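Local coordinates for CaaX farnesyltransferase beta subunit Ram1 (Aspergillus fumigatus, PDB 4LNG), which probably forms the peptide-binding, zinc-dependent half of a farnesyltransferase that transfers farnesyl from farnesyl diphosphate to a cysteine near the C-terminus of proteins, at residues B[155-160]-B[434-439]. Sequence-based numbering, arbitrary orientation.
Sequences VYWALA and TCYALT. With JAN (6-[(S)-amino(4-chlorophenyl)(1-methyl-1H-imidazol-5-yl)methyl]-4-(3-chlorophenyl)-1-methylquinolin-2(1H)-one), chain F.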
ATOM      1  N   VAL B 155       5.865   1.445  18.041  1.00 14.98           N
ATOM      2  CA  VAL B 155       5.826   0.323  18.968  1.00 18.16           C
ATOM      3  C   VAL B 155       5.606  -0.986  18.216  1.00 12.77           C
ATOM      4  O   VAL B 155       6.276  -1.985  18.478  1.00 14.40           O
ATOM      5  CB  VAL B 155       4.723   0.509  20.026  1.00 17.27           C
ATOM      6  CG1 VAL B 155       4.582  -0.744  20.879  1.00 15.12           C
ATOM      7  CG2 VAL B 155       5.036   1.716  20.899  1.00 19.53           C
ATOM      8  N   TYR B 156       4.677  -0.969  17.269  1.00 12.25           N
ATOM      9  CA  TYR B 156       4.364  -2.161  16.491  1.00 13.24           C
ATOM     10  C   TYR B 156       5.547  -2.658  15.651  1.00 11.82           C
ATOM     11  O   TYR B 156       5.876  -3.843  15.680  1.00 14.54           O
ATOM     12  CB  TYR B 156       3.148  -1.928  15.588  1.00 11.48           C
ATOM     13  CG  TYR B 156       3.047  -2.975  14.506  1.00 12.77           C
ATOM     14  CD1 TYR B 156       2.638  -4.271  14.804  1.00 11.38           C
ATOM     15  CD2 TYR B 156       3.401  -2.680  13.194  1.00 12.63           C
ATOM     16  CE1 TYR B 156       2.574  -5.244  13.818  1.00 11.16           C
ATOM     17  CE2 TYR B 156       3.335  -3.637  12.205  1.00 11.47           C
ATOM     18  CZ  TYR B 156       2.919  -4.916  12.518  1.00 12.75           C
ATOM     19  OH  TYR B 156       2.857  -5.863  11.523  1.00 13.53           O
ATOM     20  N   TRP B 157       6.170  -1.754  14.900  1.00 11.55           N
ATOM     21  CA  TRP B 157       7.282  -2.111  14.019  1.00 14.47           C
ATOM     22  C   TRP B 157       8.420  -2.775  14.797  1.00 15.31           C
ATOM     23  O   TRP B 157       8.993  -3.774  14.352  1.00 14.35           O
ATOM     24  CB  TRP B 157       7.808  -0.877  13.278  1.00 12.11           C
ATOM     25  CG  TRP B 157       6.819  -0.260  12.324  1.00 11.70           C
ATOM     26  CD1 TRP B 157       5.885  -0.911  11.572  1.00 13.68           C
ATOM     27  CD2 TRP B 157       6.666   1.137  12.037  1.00 10.95           C
ATOM     28  NE1 TRP B 157       5.160  -0.003  10.827  1.00 12.30           N
ATOM     29  CE2 TRP B 157       5.622   1.259  11.098  1.00 12.40           C
ATOM     30  CE3 TRP B 157       7.314   2.294  12.479  1.00 15.55           C
ATOM     31  CZ2 TRP B 157       5.209   2.495  10.595  1.00 15.11           C
ATOM     32  CZ3 TRP B 157       6.903   3.520  11.981  1.00 15.95           C
ATOM     33  CH2 TRP B 157       5.863   3.609  11.047  1.00 15.53           C
ATOM     34  N   ALA B 158       8.734  -2.225  15.966  1.00 14.14           N
ATOM     35  CA  ALA B 158       9.792  -2.781  16.806  1.00 13.02           C
ATOM     36  C   ALA B 158       9.433  -4.154  17.373  1.00 16.83           C
ATOM     37  O   ALA B 158      10.245  -5.081  17.326  1.00 17.75           O
ATOM     38  CB  ALA B 158      10.150  -1.818  17.922  1.00 15.81           C
ATOM     39  N   LEU B 159       8.226  -4.286  17.916  1.00 16.35           N
ATOM     40  CA  LEU B 159       7.783  -5.560  18.479  1.00 15.41           C
ATOM     41  C   LEU B 159       7.690  -6.636  17.401  1.00 13.34           C
ATOM     42  O   LEU B 159       8.043  -7.791  17.635  1.00 14.89           O
ATOM     43  CB  LEU B 159       6.430  -5.411  19.180  1.00 16.23           C
ATOM     44  CG  LEU B 159       6.405  -4.619  20.487  1.00 18.14           C
ATOM     45  CD1 LEU B 159       4.980  -4.472  20.992  1.00 18.24           C
ATOM     46  CD2 LEU B 159       7.287  -5.279  21.540  1.00 18.54           C
ATOM     47  N   ALA B 160       7.208  -6.248  16.224  1.00 12.70           N
ATOM     48  CA  ALA B 160       7.116  -7.162  15.093  1.00 14.46           C
ATOM     49  C   ALA B 160       8.505  -7.654  14.689  1.00 14.78           C
ATOM     50  O   ALA B 160       8.717  -8.852  14.505  1.00 13.48           O
ATOM     51  CB  ALA B 160       6.409  -6.485  13.910  1.00 11.76           C
ATOM     52  N   THR B 434      12.832  -1.726   8.652  1.00 12.97           N
ATOM     53  CA  THR B 434      13.378  -2.896   9.331  1.00 11.38           C
ATOM     54  C   THR B 434      12.282  -3.941   9.518  1.00 15.24           C
ATOM     55  O   THR B 434      12.461  -5.110   9.177  1.00 13.15           O
ATOM     56  CB  THR B 434      13.996  -2.532  10.698  1.00 13.87           C
ATOM     57  OG1 THR B 434      15.088  -1.627  10.500  1.00 12.89           O
ATOM     58  CG2 THR B 434      14.509  -3.780  11.406  1.00 16.10           C
ATOM     59  N   CYS B 435      11.137  -3.506  10.040  1.00 13.01           N
ATOM     60  CA  CYS B 435       9.999  -4.400  10.236  1.00 15.95           C
ATOM     61  C   CYS B 435       9.579  -5.098   8.942  1.00 12.67           C
ATOM     62  O   CYS B 435       9.453  -6.321   8.901  1.00 11.43           O
ATOM     63  CB  CYS B 435       8.809  -3.636  10.841  1.00 10.82           C
ATOM     64  SG  CYS B 435       7.243  -4.553  10.891  1.00 16.52           S
ATOM     65  N   TYR B 436       9.380  -4.329   7.877  1.00 11.07           N
ATOM     66  CA  TYR B 436       8.775  -4.892   6.675  1.00 11.51           C
ATOM     67  C   TYR B 436       9.733  -5.671   5.773  1.00 10.66           C
ATOM     68  O   TYR B 436       9.308  -6.576   5.061  1.00 13.59           O
ATOM     69  CB  TYR B 436       7.970  -3.833   5.911  1.00 12.68           C
ATOM     70  CG  TYR B 436       6.720  -3.436   6.668  1.00 13.55           C
ATOM     71  CD1 TYR B 436       5.778  -4.395   7.027  1.00 14.00           C
ATOM     72  CD2 TYR B 436       6.490  -2.116   7.042  1.00 12.55           C
ATOM     73  CE1 TYR B 436       4.629  -4.050   7.729  1.00 13.67           C
ATOM     74  CE2 TYR B 436       5.340  -1.760   7.749  1.00 10.13           C
ATOM     75  CZ  TYR B 436       4.418  -2.733   8.085  1.00 10.43           C
ATOM     76  OH  TYR B 436       3.284  -2.398   8.787  1.00 10.05           O
ATOM     77  N   ALA B 437      11.021  -5.348   5.822  1.00 10.32           N
ATOM     78  CA  ALA B 437      12.008  -6.161   5.119  1.00 11.60           C
ATOM     79  C   ALA B 437      12.130  -7.536   5.786  1.00 13.44           C
ATOM     80  O   ALA B 437      12.251  -8.555   5.108  1.00 12.62           O
ATOM     81  CB  ALA B 437      13.363  -5.456   5.074  1.00 10.77           C
ATOM     82  N   LEU B 438      12.084  -7.564   7.115  1.00 13.02           N
ATOM     83  CA  LEU B 438      12.143  -8.831   7.842  1.00 12.39           C
ATOM     84  C   LEU B 438      10.866  -9.641   7.642  1.00 12.58           C
ATOM     85  O   LEU B 438      10.906 -10.871   7.573  1.00 12.52           O
ATOM     86  CB  LEU B 438      12.392  -8.599   9.333  1.00 13.32           C
ATOM     87  CG  LEU B 438      13.756  -8.026   9.725  1.00 17.52           C
ATOM     88  CD1 LEU B 438      13.796  -7.717  11.214  1.00 19.32           C
ATOM     89  CD2 LEU B 438      14.870  -8.991   9.348  1.00 16.61           C
ATOM     90  N   THR B 439       9.731  -8.952   7.563  1.00 12.49           N
ATOM     91  CA  THR B 439       8.458  -9.622   7.320  1.00 15.27           C
ATOM     92  C   THR B 439       8.486 -10.319   5.963  1.00 16.33           C
ATOM     93  O   THR B 439       8.054 -11.466   5.832  1.00 16.55           O
ATOM     94  CB  THR B 439       7.275  -8.635   7.386  1.00 16.67           C
ATOM     95  OG1 THR B 439       7.146  -8.134   8.722  1.00 17.09           O
ATOM     96  CG2 THR B 439       5.976  -9.323   6.988  1.00 19.32           C
TER
HETATM   97  C1  JAN F 602       5.782   5.468   0.347  0.93 11.29           C
HETATM   98  N1  JAN F 602       6.735   4.850   1.377  0.93 12.88           N
HETATM   99  C2  JAN F 602       7.423   3.823   0.970  0.93 12.15           C
HETATM  100  N2  JAN F 602       8.290   3.548   1.840  0.93 12.12           N
HETATM  101  C3  JAN F 602       8.258   4.294   3.042  0.93 11.32           C
HETATM  102  C4  JAN F 602       7.297   5.342   2.598  0.93 10.99           C
HETATM  103  C5  JAN F 602       6.673   6.590   3.506  0.93 11.75           C
HETATM  104  C6  JAN F 602       5.140   6.275   3.560  0.93 12.23           C
HETATM  105  C7  JAN F 602       4.755   5.036   3.934  0.93  8.55           C
HETATM  106  C8  JAN F 602       3.447   4.646   4.286  0.93 12.58           C
HETATM  107  C9  JAN F 602       2.777   6.032   4.292  0.93 13.77           C
HETATM  108 CL1  JAN F 602       1.001   5.600   4.943  0.93 24.65          CL
HETATM  109  C10 JAN F 602       3.066   7.166   3.976  0.93 16.75           C
HETATM  110  C11 JAN F 602       4.428   7.347   3.538  0.93 14.77           C
HETATM  111  N3  JAN F 602       6.781   7.677   2.589  0.93 12.53           N
HETATM  112  C12 JAN F 602       7.543   6.486   4.767  0.93 11.20           C
HETATM  113  C13 JAN F 602       6.927   6.354   5.841  0.93 13.45           C
HETATM  114  C14 JAN F 602       7.699   6.551   6.968  0.93 13.80           C
HETATM  115  C15 JAN F 602       8.819   6.918   4.464  0.93 11.22           C
HETATM  116  C16 JAN F 602       9.794   6.949   5.744  0.93 16.07           C
HETATM  117  C17 JAN F 602       8.922   6.572   6.974  0.93 15.64           C
HETATM  118  N4  JAN F 602       9.850   6.762   8.097  0.93 18.36           N
HETATM  119  C18 JAN F 602      11.393   6.956   7.878  0.93 18.78           C
HETATM  120  C19 JAN F 602       9.379   6.360   9.307  0.93 20.18           C
HETATM  121  O1  JAN F 602      10.201   6.395  10.256  0.93 23.41           O
HETATM  122  C20 JAN F 602       8.011   6.148   9.297  0.93 18.07           C
HETATM  123  C21 JAN F 602       7.120   6.331   8.296  0.93 15.40           C
HETATM  124  C22 JAN F 602       5.691   6.041   8.447  0.93 16.80           C
HETATM  125  C23 JAN F 602       5.141   4.801   7.886  0.93 14.45           C
HETATM  126  C24 JAN F 602       3.783   4.766   8.190  0.93 15.91           C
HETATM  127 CL2  JAN F 602       2.975   3.314   7.540  0.93 18.54          CL
HETATM  128  C25 JAN F 602       2.856   5.768   8.805  0.93 19.85           C
HETATM  129  C26 JAN F 602       3.640   6.797   9.456  0.93 17.96           C
HETATM  130  C27 JAN F 602       4.904   6.891   9.160  0.93 18.50           C
HETATM  131  O   HOH W   1       1.566  -4.407   9.327  1.00 12.88           O
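Two inner helices of the alpha-alpha toroid, 151-164 and 431-444, close up beside the inhibitor-filled active site where Trp157 meets Cys435 and Tyr436. Their short segments run in roughly the same direction, crossing at 39° with axes 8.8 Å apart, a spacing consistent with the small side chains of Cys435 and Ala160 at the interface. Cys435 CB lies 3.5 Å from Trp157 O and 3.8 Å from Trp157 CB. With Cys435 SG anti to its backbone N (chi1 170°), that sulfur lies 3.7 Å from Ala160 CB and makes oblique sulfur-aromatic contacts with the rings of Tyr156 and Trp157; it also sits above the centre of the Tyr436 ring. Trp157 uses both ends of its indole. On the pyrrole side Trp157 NE1 lies 3.5 Å from Tyr436 CE2, with the planes at 72° and neither stacked nor edge-to-face; the far benzene corner reaches the 3-chlorophenyl group of JAN, Trp157 CH2 to JAN C23 at 3.5 Å. The two tyrosines cross at about a right angle, and Tyr436 OH lies near the plane of the Tyr156 ring, at its CE2 edge. Their hydroxyls share a water, 2.9 Å from Tyr156 OH, to which it donates, and 2.7 Å from Tyr436 OH; Tyr156 OH also bonds to Val499 O. Tyr436 in turn lies close to the zinc ligand Cys367 and meets the ring of His370. No direct hydrogen bond joins the segments, which implies that apolar and sulfur-aromatic packing, with one water bridging the phenols, holds together an aromatic surface that meets the inhibitor at Trp157 and nears the zinc ligands at Tyr436.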